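Local coordinates for protein succinate dehydrogenase subunit A (Mycolicibacterium smegmatis MC2 51, PDB 6LUM) that probably serves as the FAD-carrying flavoprotein subunit of succinate dehydrogenase, oxidising succinate to fumarate and passing the electrons on, at residues S206-S214 and L458-A467; T220-R229 and E510-V520. All blocks are in the same frame, centred on the assembly; numbering follows the deposited sequence.

In the fold
Both contacts join the FAD-binding part of the chain to the C-terminal helices, and their centres lie about 14 Å apart. Contact 2 is a buried crossing of helix 223-229 with helix 503-527, near the adenine end of FAD; contact 1 sets the loop after strand 198-201 against helix 451-465, is only partly buried, and reaches the flavin through Ser214. The two meet where Ser206 packs on Thr220 and Gly221 and Met209 lies against Ala518 of helix 503-527. Contact 1 relies on hydrogen bonds, several involving the backbone, without a salt bridge between its segments; contact 2 has one, together with an acidic cluster at Asp222 and Glu510 beside the adenine, and Phe513 between the helices.

Contact 1 (S206-S214 and L458-A467). With FAD (flavin-adenine dinucleotide), chain Y.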
loop_
_atom_site.group_PDB
_atom_site.type_symbol
_atom_site.label_atom_id
_atom_site.label_comp_id
_atom_site.label_asym_id
_atom_site.label_seq_id
_atom_site.Cartn_x
_atom_site.Cartn_y
_atom_site.Cartn_z
ATOM N N SER D 206 43.421 5.924 10.826
ATOM C CA SER D 206 44.262 5.060 11.651
ATOM C C SER D 206 45.115 5.954 12.543
ATOM O O SER D 206 46.207 6.365 12.154
ATOM C CB SER D 206 45.141 4.182 10.786
ATOM O OG SER D 206 46.261 4.919 10.338
ATOM N N GLY D 207 44.635 6.208 13.748
ATOM C CA GLY D 207 45.369 7.071 14.642
ATOM C C GLY D 207 45.738 6.365 15.918
ATOM O O GLY D 207 46.255 6.981 16.849
ATOM N N ARG D 208 45.475 5.064 15.971
ATOM C CA ARG D 208 45.661 4.274 17.174
ATOM C C ARG D 208 47.039 3.657 17.268
ATOM O O ARG D 208 47.233 2.734 18.057
ATOM C CB ARG D 208 44.602 3.185 17.255
ATOM C CG ARG D 208 43.366 3.621 17.965
ATOM C CD ARG D 208 43.631 3.773 19.433
ATOM N NE ARG D 208 42.689 4.682 20.062
ATOM C CZ ARG D 208 42.782 5.085 21.319
ATOM N NH1 ARG D 208 41.885 5.918 21.819
ATOM N NH2 ARG D 208 43.775 4.653 22.073
ATOM N N MET D 209 47.992 4.124 16.479
ATOM C CA MET D 209 49.385 3.785 16.699
ATOM C C MET D 209 50.090 4.835 17.526
ATOM O O MET D 209 51.319 4.853 17.571
ATOM C CB MET D 209 50.099 3.599 15.370
ATOM C CG MET D 209 49.898 4.730 14.418
ATOM S SD MET D 209 50.594 4.348 12.821
ATOM C CE MET D 209 50.118 5.797 11.909
ATOM N N TYR D 210 49.334 5.713 18.167
ATOM C CA TYR D 210 49.850 6.746 19.040
ATOM C C TYR D 210 49.206 6.585 20.401
ATOM O O TYR D 210 48.005 6.333 20.498
ATOM C CB TYR D 210 49.549 8.127 18.486
ATOM C CG TYR D 210 50.411 8.516 17.325
ATOM C CD1 TYR D 210 51.707 8.917 17.519
ATOM C CD2 TYR D 210 49.927 8.483 16.041
ATOM C CE1 TYR D 210 52.487 9.267 16.480
ATOM C CE2 TYR D 210 50.711 8.824 14.994
ATOM C CZ TYR D 210 51.991 9.219 15.221
ATOM O OH TYR D 210 52.794 9.575 14.178
ATOM N N LYS D 211 50.004 6.721 21.457
ATOM C CA LYS D 211 49.458 6.562 22.796
ATOM C C LYS D 211 48.390 7.601 23.067
ATOM O O LYS D 211 47.259 7.266 23.433
ATOM C CB LYS D 211 50.568 6.660 23.834
ATOM C CG LYS D 211 50.165 6.135 25.190
ATOM C CD LYS D 211 51.311 6.221 26.163
ATOM C CE LYS D 211 52.004 7.556 26.040
ATOM N NZ LYS D 211 53.270 7.596 26.812
ATOM N N THR D 212 48.727 8.869 22.880
ATOM C CA THR D 212 47.798 9.969 23.095
ATOM C C THR D 212 47.159 10.314 21.759
ATOM O O THR D 212 47.789 10.939 20.906
ATOM C CB THR D 212 48.530 11.167 23.681
ATOM O OG1 THR D 212 49.286 10.745 24.819
ATOM C CG2 THR D 212 47.540 12.204 24.141
ATOM N N THR D 213 45.914 9.895 21.577
ATOM C CA THR D 213 45.182 10.094 20.340
ATOM C C THR D 213 43.728 10.374 20.659
ATOM O O THR D 213 43.249 10.097 21.755
ATOM C CB THR D 213 45.277 8.879 19.426
ATOM O OG1 THR D 213 44.545 9.132 18.228
ATOM C CG2 THR D 213 44.693 7.685 20.092
ATOM N N SER D 214 43.021 10.919 19.685
ATOM C CA SER D 214 41.614 11.221 19.858
ATOM C C SER D 214 40.699 10.243 19.146
ATOM O O SER D 214 39.483 10.342 19.304
ATOM C CB SER D 214 41.315 12.630 19.366
ATOM O OG SER D 214 41.015 12.615 17.993
ATOM N N LEU D 458 54.566 -0.303 21.173
ATOM C CA LEU D 458 54.488 0.400 19.897
ATOM C C LEU D 458 53.979 1.818 20.082
ATOM O O LEU D 458 54.573 2.772 19.573
ATOM C CB LEU D 458 53.579 -0.350 18.927
ATOM C CG LEU D 458 53.143 0.462 17.706
ATOM C CD1 LEU D 458 54.225 0.485 16.664
ATOM C CD2 LEU D 458 51.862 -0.067 17.126
ATOM N N GLN D 459 52.865 1.972 20.792
ATOM C CA GLN D 459 52.247 3.284 20.917
ATOM C C GLN D 459 53.120 4.238 21.712
ATOM O O GLN D 459 53.243 5.417 21.362
ATOM C CB GLN D 459 50.873 3.140 21.553
ATOM C CG GLN D 459 49.937 2.310 20.728
ATOM C CD GLN D 459 48.573 2.219 21.328
ATOM O OE1 GLN D 459 47.601 1.948 20.642
ATOM N NE2 GLN D 459 48.489 2.437 22.624
ATOM N N GLN D 460 53.755 3.753 22.775
ATOM C CA GLN D 460 54.672 4.599 23.523
ATOM C C GLN D 460 55.839 5.044 22.654
ATOM O O GLN D 460 56.217 6.220 22.658
ATOM C CB GLN D 460 55.171 3.855 24.755
ATOM C CG GLN D 460 56.236 4.590 25.516
ATOM C CD GLN D 460 55.762 5.931 26.005
ATOM O OE1 GLN D 460 55.026 6.021 26.981
ATOM N NE2 GLN D 460 56.175 6.986 25.326
ATOM N N SER D 461 56.422 4.117 21.894
ATOM C CA SER D 461 57.564 4.459 21.056
ATOM C C SER D 461 57.188 5.473 19.989
ATOM O O SER D 461 57.931 6.429 19.741
ATOM C CB SER D 461 58.125 3.193 20.419
ATOM O OG SER D 461 58.986 3.496 19.349
ATOM N N MET D 462 56.038 5.282 19.347
ATOM C CA MET D 462 55.611 6.220 18.318
ATOM C C MET D 462 55.347 7.592 18.906
ATOM O O MET D 462 55.847 8.591 18.390
ATOM C CB MET D 462 54.370 5.697 17.606
ATOM C CG MET D 462 54.657 4.623 16.588
ATOM S SD MET D 462 55.374 5.264 15.075
ATOM C CE MET D 462 53.917 5.883 14.257
ATOM N N ASP D 463 54.591 7.671 20.000
ATOM C CA ASP D 463 54.305 8.980 20.566
ATOM C C ASP D 463 55.535 9.624 21.185
ATOM O O ASP D 463 55.538 10.834 21.408
ATOM C CB ASP D 463 53.188 8.865 21.595
ATOM C CG ASP D 463 52.378 10.130 21.708
ATOM O OD1 ASP D 463 51.177 10.100 21.373
ATOM O OD2 ASP D 463 52.930 11.160 22.137
ATOM N N ASN D 464 56.582 8.858 21.463
ATOM C CA ASN D 464 57.832 9.477 21.882
ATOM C C ASN D 464 58.588 10.056 20.695
ATOM O O ASN D 464 59.022 11.210 20.733
ATOM C CB ASN D 464 58.705 8.459 22.613
ATOM C CG ASN D 464 58.640 8.606 24.109
ATOM O OD1 ASN D 464 58.233 9.643 24.625
ATOM N ND2 ASN D 464 59.051 7.567 24.821
ATOM N N ASN D 465 58.751 9.268 19.628
ATOM C CA ASN D 465 59.660 9.610 18.538
ATOM C C ASN D 465 58.959 10.217 17.327
ATOM O O ASN D 465 59.282 11.335 16.921
ATOM C CB ASN D 465 60.442 8.366 18.125
ATOM C CG ASN D 465 61.207 7.773 19.269
ATOM O OD1 ASN D 465 61.384 6.564 19.352
ATOM N ND2 ASN D 465 61.665 8.623 20.170
ATOM N N ALA D 466 58.009 9.505 16.733
ATOM C CA ALA D 466 57.349 9.973 15.517
ATOM C C ALA D 466 56.109 10.800 15.854
ATOM O O ALA D 466 54.998 10.520 15.420
ATOM C CB ALA D 466 56.998 8.794 14.622
ATOM N N ALA D 467 56.334 11.866 16.614
ATOM C CA ALA D 467 55.263 12.752 17.049
ATOM C C ALA D 467 55.579 14.168 16.601
ATOM O O ALA D 467 56.460 14.361 15.764
ATOM C CB ALA D 467 55.075 12.697 18.560
HETATM P PA FAD Y . 34.719 6.538 9.973
HETATM O O1A FAD Y . 33.452 7.301 10.275
HETATM O O2A FAD Y . 36.023 6.965 10.603
HETATM O O5B FAD Y . 34.472 4.988 10.333
HETATM C C5B FAD Y . 34.895 3.958 9.441
HETATM C C4B FAD Y . 33.767 2.952 9.257
HETATM O O4B FAD Y . 34.206 1.876 8.425
HETATM C C3B FAD Y . 33.330 2.364 10.590
HETATM O O3B FAD Y . 31.983 2.763 10.877
HETATM C C2B FAD Y . 33.481 0.855 10.457
HETATM O O2B FAD Y . 32.248 0.152 10.654
HETATM C C1B FAD Y . 33.993 0.604 9.045
HETATM N N9A FAD Y . 35.269 -0.153 9.101
HETATM C C8A FAD Y . 36.465 0.343 9.472
HETATM N N7A FAD Y . 37.429 -0.610 9.413
HETATM C C5A FAD Y . 36.847 -1.749 8.994
HETATM C C6A FAD Y . 37.290 -3.136 8.718
HETATM N N6A FAD Y . 38.583 -3.505 8.879
HETATM N N1A FAD Y . 36.359 -4.021 8.296
HETATM C C2A FAD Y . 35.071 -3.668 8.132
HETATM N N3A FAD Y . 34.599 -2.430 8.365
HETATM C C4A FAD Y . 35.424 -1.442 8.791
HETATM N N1 FAD Y . 36.016 16.256 10.974
HETATM C C2 FAD Y . 35.390 17.430 10.707
HETATM O O2 FAD Y . 35.287 17.797 9.516
HETATM N N3 FAD Y . 34.877 18.216 11.670
HETATM C C4 FAD Y . 34.945 17.893 12.968
HETATM O O4 FAD Y . 34.459 18.645 13.841
HETATM C C4X FAD Y . 35.614 16.626 13.345
HETATM N N5 FAD Y . 35.726 16.228 14.632
HETATM C C5X FAD Y . 36.342 15.065 14.946
HETATM C C6 FAD Y . 36.445 14.676 16.277
HETATM C C7 FAD Y . 37.076 13.482 16.607
HETATM C C7M FAD Y . 37.187 13.064 18.051
HETATM C C8 FAD Y . 37.643 12.617 15.539
HETATM C C8M FAD Y . 38.326 11.325 15.900
HETATM C C9 FAD Y . 37.542 13.002 14.207
HETATM C C9A FAD Y . 36.911 14.195 13.876
HETATM N N10 FAD Y . 36.804 14.591 12.528
HETATM C C10 FAD Y . 36.158 15.807 12.238
HETATM C "C1'" FAD Y . 37.354 13.758 11.455
HETATM C "C2'" FAD Y . 36.221 13.258 10.567
HETATM O "O2'" FAD Y . 35.134 12.810 11.386
HETATM C "C3'" FAD Y . 36.688 12.116 9.675
HETATM O "O3'" FAD Y . 37.367 12.650 8.532
HETATM C "C4'" FAD Y . 35.510 11.265 9.215
HETATM O "O4'" FAD Y . 34.643 11.015 10.327
HETATM C "C5'" FAD Y . 35.986 9.939 8.633
HETATM O "O5'" FAD Y . 34.910 9.003 8.639
HETATM P P FAD Y . 34.813 7.857 7.511
HETATM O O1P FAD Y . 33.436 7.917 6.895
HETATM O O2P FAD Y . 36.036 7.955 6.632
HETATM O O3P FAD Y . 34.919 6.504 8.376
#
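Tyr210 gives its phenolic hydrogen to a backbone carbonyl of the 458-467 segment: OH lies 2.7 Å from Ala466 O and meets it almost head-on, with a C=O...O angle of 169°. Ala466 is the centre of an inverse gamma turn, and its carbonyl group stands at the edge of the tyrosine ring. The first torsion of Tyr210 (chi1 -75°) sets CG opposite the carbonyl carbon, which carries the ring along the helix toward this turn. Met462 CE touches the same ring at CZ, 4.0 Å away, and also meets Met209 SD at 3.9 Å, so the methionine pair fills the space beside the tyrosine. His240 and Phe242 meet the ring edge-to-face from elsewhere in the chain. Farther along the loop, backbone amides act as donors. Thr212 N donates to Asp463 OD1 over 3.1 Å, reaching the oxygen from above the carboxylate plane, and Lys211 N makes a weak bond to Gln459 O. Toward the outside, the aliphatic chain of Lys211 runs beside Gln460 and its NZ donates to OE1, although the modelled separation is doubtfully short. At the other end Ser214 OG approaches the flavin methyl C8M at 3.6 Å. With one tyrosine hydroxyl and one aspartate pairing with backbone atoms, the loop that leads to the flavin at Ser214 is joined to the 458-467 segment by hydrogen bonds, without a salt bridge between the two.

Contact 2 (T220-R229 and E510-V520); sequences TGDGLGIVFR and ELGFLLELAEV. With FAD (flavin-adenine dinucleotide), chain Y.
Phe513 of helix 503-527 packs against Gly221, Asp222 and Gly225 where that helix crosses helix 223-229; the two short segments cross at 71°, joining the Rossmann-type FAD-binding domain to the C-terminal helices. Phe513 CB rests on Gly221 O at 3.4 Å. With CG turned away from the carbonyl carbon (chi1 -65°), the ring lies beneath Asp222, whose CA covers one face. CD2 faces Asp222 OD1, while CD1 sits 3.8 Å from Gly225 CA, where any side chain would collide with it. CE1 meets Arg229 NH1 obliquely, and CZ reaches Ile226 CG1 at 4.4 Å. Replacing this ring by an alanine is likely to leave a gap beside Gly225 and Asp222 and deprive Arg229 NH1 of its support. That arginine pairs in a salt bridge through NE with Glu516 OE2, at a modelled separation too short to trust, its guanidinium plane 90° from the carboxylate. Elsewhere, Val520 CG2 lies over one face of the Phe228 ring. In the turn before helix 223-229, Thr220 OG1 has both Glu510 OE2 and Asp222 OD1 within reach of its proton, and Glu510 also pairs with Lys36. Asp222 OD2 accepts a hydrogen bond from adenine N6A of FAD over 2.9 Å.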
loop_
_atom_site.group_PDB
_atom_site.type_symbol
_atom_site.label_atom_id
_atom_site.label_comp_id
_atom_site.label_asym_id
_atom_site.label_seq_id
_atom_site.Cartn_x
_atom_site.Cartn_y
_atom_site.Cartn_z
ATOM N N THR D 220 42.038 1.331 13.857
ATOM C CA THR D 220 43.388 0.808 13.733
ATOM C C THR D 220 43.963 1.010 12.342
ATOM O O THR D 220 45.181 1.126 12.193
ATOM C CB THR D 220 43.401 -0.676 14.082
ATOM O OG1 THR D 220 42.633 -1.393 13.115
ATOM C CG2 THR D 220 42.796 -0.892 15.445
ATOM N N GLY D 221 43.114 1.050 11.326
ATOM C CA GLY D 221 43.537 1.286 9.965
ATOM C C GLY D 221 43.624 -0.025 9.234
ATOM O O GLY D 221 44.641 -0.712 9.305
ATOM N N ASP D 222 42.575 -0.373 8.505
ATOM C CA ASP D 222 42.478 -1.726 7.994
ATOM C C ASP D 222 42.255 -1.721 6.498
ATOM O O ASP D 222 42.732 -2.613 5.802
ATOM C CB ASP D 222 41.354 -2.472 8.686
ATOM C CG ASP D 222 41.579 -2.608 10.168
ATOM O OD1 ASP D 222 42.745 -2.543 10.602
ATOM O OD2 ASP D 222 40.588 -2.768 10.907
ATOM N N GLY D 223 41.522 -0.740 5.984
ATOM C CA GLY D 223 41.522 -0.539 4.550
ATOM C C GLY D 223 42.909 -0.213 4.047
ATOM O O GLY D 223 43.360 -0.751 3.035
ATOM N N LEU D 224 43.616 0.650 4.769
ATOM C CA LEU D 224 44.985 0.977 4.406
ATOM C C LEU D 224 45.880 -0.247 4.499
ATOM O O LEU D 224 46.684 -0.499 3.603
ATOM C CB LEU D 224 45.510 2.095 5.301
ATOM C CG LEU D 224 44.968 3.514 5.166
ATOM C CD1 LEU D 224 43.642 3.656 5.840
ATOM C CD2 LEU D 224 45.943 4.450 5.786
ATOM N N GLY D 225 45.745 -1.030 5.566
ATOM C CA GLY D 225 46.573 -2.215 5.707
ATOM C C GLY D 225 46.291 -3.262 4.648
ATOM O O GLY D 225 47.212 -3.886 4.124
ATOM N N ILE D 226 45.019 -3.462 4.311
ATOM C CA ILE D 226 44.652 -4.410 3.264
ATOM C C ILE D 226 45.242 -3.978 1.930
ATOM O O ILE D 226 45.959 -4.736 1.266
ATOM C CB ILE D 226 43.125 -4.536 3.171
ATOM C CG1 ILE D 226 42.576 -5.333 4.343
ATOM C CG2 ILE D 226 42.737 -5.184 1.888
ATOM C CD1 ILE D 226 41.103 -5.170 4.507
ATOM N N VAL D 227 44.940 -2.748 1.515
ATOM C CA VAL D 227 45.433 -2.248 0.240
ATOM C C VAL D 227 46.953 -2.227 0.211
ATOM O O VAL D 227 47.560 -2.397 -0.847
ATOM C CB VAL D 227 44.820 -0.863 -0.019
ATOM C CG1 VAL D 227 45.600 -0.102 -1.053
ATOM C CG2 VAL D 227 43.382 -1.018 -0.447
ATOM N N PHE D 228 47.596 -2.062 1.357
ATOM C CA PHE D 228 49.048 -2.035 1.382
ATOM C C PHE D 228 49.645 -3.429 1.325
ATOM O O PHE D 228 50.737 -3.605 0.781
ATOM C CB PHE D 228 49.514 -1.313 2.638
ATOM C CG PHE D 228 50.971 -1.049 2.676
ATOM C CD1 PHE D 228 51.553 -0.197 1.774
ATOM C CD2 PHE D 228 51.759 -1.639 3.632
ATOM C CE1 PHE D 228 52.890 0.049 1.820
ATOM C CE2 PHE D 228 53.098 -1.399 3.673
ATOM C CZ PHE D 228 53.664 -0.555 2.770
ATOM N N ARG D 229 48.957 -4.423 1.875
ATOM C CA ARG D 229 49.451 -5.789 1.810
ATOM C C ARG D 229 49.240 -6.405 0.439
ATOM O O ARG D 229 50.038 -7.246 0.020
ATOM C CB ARG D 229 48.766 -6.644 2.868
ATOM C CG ARG D 229 49.351 -6.474 4.239
ATOM C CD ARG D 229 48.499 -7.126 5.297
ATOM N NE ARG D 229 49.279 -7.434 6.490
ATOM C CZ ARG D 229 48.759 -7.861 7.634
ATOM N NH1 ARG D 229 47.455 -8.031 7.745
ATOM N NH2 ARG D 229 49.544 -8.122 8.665
ATOM N N GLU D 510 44.401 -6.891 14.412
ATOM C CA GLU D 510 44.506 -5.445 14.224
ATOM C C GLU D 510 45.873 -4.913 14.625
ATOM O O GLU D 510 46.344 -3.925 14.053
ATOM C CB GLU D 510 43.429 -4.715 15.016
ATOM C CG GLU D 510 42.021 -5.237 14.839
ATOM C CD GLU D 510 41.384 -4.840 13.532
ATOM O OE1 GLU D 510 41.054 -5.735 12.729
ATOM O OE2 GLU D 510 41.191 -3.629 13.315
ATOM N N LEU D 511 46.514 -5.525 15.616
ATOM C CA LEU D 511 47.880 -5.131 15.931
ATOM C C LEU D 511 48.805 -5.344 14.742
ATOM O O LEU D 511 49.758 -4.581 14.544
ATOM C CB LEU D 511 48.376 -5.903 17.146
ATOM C CG LEU D 511 49.827 -5.696 17.534
ATOM C CD1 LEU D 511 50.080 -4.243 17.794
ATOM C CD2 LEU D 511 50.152 -6.517 18.741
ATOM N N GLY D 512 48.543 -6.373 13.939
ATOM C CA GLY D 512 49.327 -6.541 12.717
ATOM C C GLY D 512 49.274 -5.323 11.809
ATOM O O GLY D 512 50.310 -4.807 11.361
ATOM N N PHE D 513 48.061 -4.847 11.522
ATOM C CA PHE D 513 47.884 -3.644 10.716
ATOM C C PHE D 513 48.564 -2.441 11.349
ATOM O O PHE D 513 49.170 -1.622 10.649
ATOM C CB PHE D 513 46.402 -3.350 10.535
ATOM C CG PHE D 513 45.668 -4.387 9.757
ATOM C CD1 PHE D 513 46.109 -4.781 8.518
ATOM C CD2 PHE D 513 44.524 -4.961 10.260
ATOM C CE1 PHE D 513 45.425 -5.728 7.801
ATOM C CE2 PHE D 513 43.842 -5.908 9.545
ATOM C CZ PHE D 513 44.294 -6.292 8.315
ATOM N N LEU D 514 48.436 -2.293 12.668
ATOM C CA LEU D 514 49.078 -1.167 13.337
ATOM C C LEU D 514 50.578 -1.176 13.102
ATOM O O LEU D 514 51.178 -0.125 12.863
ATOM C CB LEU D 514 48.782 -1.192 14.831
ATOM C CG LEU D 514 47.390 -0.775 15.279
ATOM C CD1 LEU D 514 47.353 -0.611 16.770
ATOM C CD2 LEU D 514 47.019 0.501 14.600
ATOM N N LEU D 515 51.203 -2.350 13.154
ATOM C CA LEU D 515 52.649 -2.407 12.956
ATOM C C LEU D 515 53.035 -2.041 11.528
ATOM O O LEU D 515 53.996 -1.284 11.309
ATOM C CB LEU D 515 53.175 -3.791 13.311
ATOM C CG LEU D 515 53.245 -4.136 14.792
ATOM C CD1 LEU D 515 53.357 -5.615 14.933
ATOM C CD2 LEU D 515 54.417 -3.460 15.440
ATOM N N GLU D 516 52.292 -2.556 10.541
ATOM C CA GLU D 516 52.588 -2.191 9.153
ATOM C C GLU D 516 52.492 -0.689 8.933
ATOM O O GLU D 516 53.410 -0.067 8.378
ATOM C CB GLU D 516 51.650 -2.900 8.191
ATOM C CG GLU D 516 51.923 -4.351 8.016
ATOM C CD GLU D 516 51.060 -4.941 6.940
ATOM O OE1 GLU D 516 50.190 -4.208 6.425
ATOM O OE2 GLU D 516 51.248 -6.128 6.609
ATOM N N LEU D 517 51.375 -0.093 9.344
ATOM C CA LEU D 517 51.180 1.333 9.120
ATOM C C LEU D 517 52.192 2.166 9.885
ATOM O O LEU D 517 52.614 3.222 9.405
ATOM C CB LEU D 517 49.765 1.733 9.505
ATOM C CG LEU D 517 48.699 0.975 8.734
ATOM C CD1 LEU D 517 47.332 1.449 9.130
ATOM C CD2 LEU D 517 48.920 1.157 7.259
ATOM N N ALA D 518 52.606 1.712 11.064
ATOM C CA ALA D 518 53.626 2.444 11.793
ATOM C C ALA D 518 54.928 2.486 11.015
ATOM O O ALA D 518 55.574 3.538 10.928
ATOM C CB ALA D 518 53.835 1.812 13.159
ATOM N N GLU D 519 55.335 1.360 10.433
ATOM C CA GLU D 519 56.586 1.393 9.680
ATOM C C GLU D 519 56.461 2.250 8.431
ATOM O O GLU D 519 57.413 2.943 8.060
ATOM C CB GLU D 519 57.046 -0.006 9.306
ATOM C CG GLU D 519 58.546 -0.073 9.124
ATOM C CD GLU D 519 59.010 -1.360 8.476
ATOM O OE1 GLU D 519 59.930 -1.305 7.634
ATOM O OE2 GLU D 519 58.461 -2.429 8.808
ATOM N N VAL D 520 55.304 2.216 7.764
ATOM C CA VAL D 520 55.099 3.083 6.600
ATOM C C VAL D 520 55.268 4.543 6.987
ATOM O O VAL D 520 55.971 5.309 6.315
ATOM C CB VAL D 520 53.717 2.847 5.980
ATOM C CG1 VAL D 520 53.533 3.744 4.803
ATOM C CG2 VAL D 520 53.581 1.436 5.573
HETATM P PA FAD Y . 34.719 6.538 9.973
HETATM O O1A FAD Y . 33.452 7.301 10.275
HETATM O O2A FAD Y . 36.023 6.965 10.603
HETATM O O5B FAD Y . 34.472 4.988 10.333
HETATM C C5B FAD Y . 34.895 3.958 9.441
HETATM C C4B FAD Y . 33.767 2.952 9.257
HETATM O O4B FAD Y . 34.206 1.876 8.425
HETATM C C3B FAD Y . 33.330 2.364 10.590
HETATM O O3B FAD Y . 31.983 2.763 10.877
HETATM C C2B FAD Y . 33.481 0.855 10.457
HETATM O O2B FAD Y . 32.248 0.152 10.654
HETATM C C1B FAD Y . 33.993 0.604 9.045
HETATM N N9A FAD Y . 35.269 -0.153 9.101
HETATM C C8A FAD Y . 36.465 0.343 9.472
HETATM N N7A FAD Y . 37.429 -0.610 9.413
HETATM C C5A FAD Y . 36.847 -1.749 8.994
HETATM C C6A FAD Y . 37.290 -3.136 8.718
HETATM N N6A FAD Y . 38.583 -3.505 8.879
HETATM N N1A FAD Y . 36.359 -4.021 8.296
HETATM C C2A FAD Y . 35.071 -3.668 8.132
HETATM N N3A FAD Y . 34.599 -2.430 8.365
HETATM C C4A FAD Y . 35.424 -1.442 8.791
HETATM N N1 FAD Y . 36.016 16.256 10.974
HETATM C C2 FAD Y . 35.390 17.430 10.707
HETATM O O2 FAD Y . 35.287 17.797 9.516
HETATM N N3 FAD Y . 34.877 18.216 11.670
HETATM C C4 FAD Y . 34.945 17.893 12.968
HETATM O O4 FAD Y . 34.459 18.645 13.841
HETATM C C4X FAD Y . 35.614 16.626 13.345
HETATM N N5 FAD Y . 35.726 16.228 14.632
HETATM C C5X FAD Y . 36.342 15.065 14.946
HETATM C C6 FAD Y . 36.445 14.676 16.277
HETATM C C7 FAD Y . 37.076 13.482 16.607
HETATM C C7M FAD Y . 37.187 13.064 18.051
HETATM C C8 FAD Y . 37.643 12.617 15.539
HETATM C C8M FAD Y . 38.326 11.325 15.900
HETATM C C9 FAD Y . 37.542 13.002 14.207
HETATM C C9A FAD Y . 36.911 14.195 13.876
HETATM N N10 FAD Y . 36.804 14.591 12.528
HETATM C C10 FAD Y . 36.158 15.807 12.238
HETATM C "C1'" FAD Y . 37.354 13.758 11.455
HETATM C "C2'" FAD Y . 36.221 13.258 10.567
HETATM O "O2'" FAD Y . 35.134 12.810 11.386
HETATM C "C3'" FAD Y . 36.688 12.116 9.675
HETATM O "O3'" FAD Y . 37.367 12.650 8.532
HETATM C "C4'" FAD Y . 35.510 11.265 9.215
HETATM O "O4'" FAD Y . 34.643 11.015 10.327
HETATM C "C5'" FAD Y . 35.986 9.939 8.633
HETATM O "O5'" FAD Y . 34.910 9.003 8.639
HETATM P P FAD Y . 34.813 7.857 7.511
HETATM O O1P FAD Y . 33.436 7.917 6.895
HETATM O O2P FAD Y . 36.036 7.955 6.632
HETATM O O3P FAD Y . 34.919 6.504 8.376
#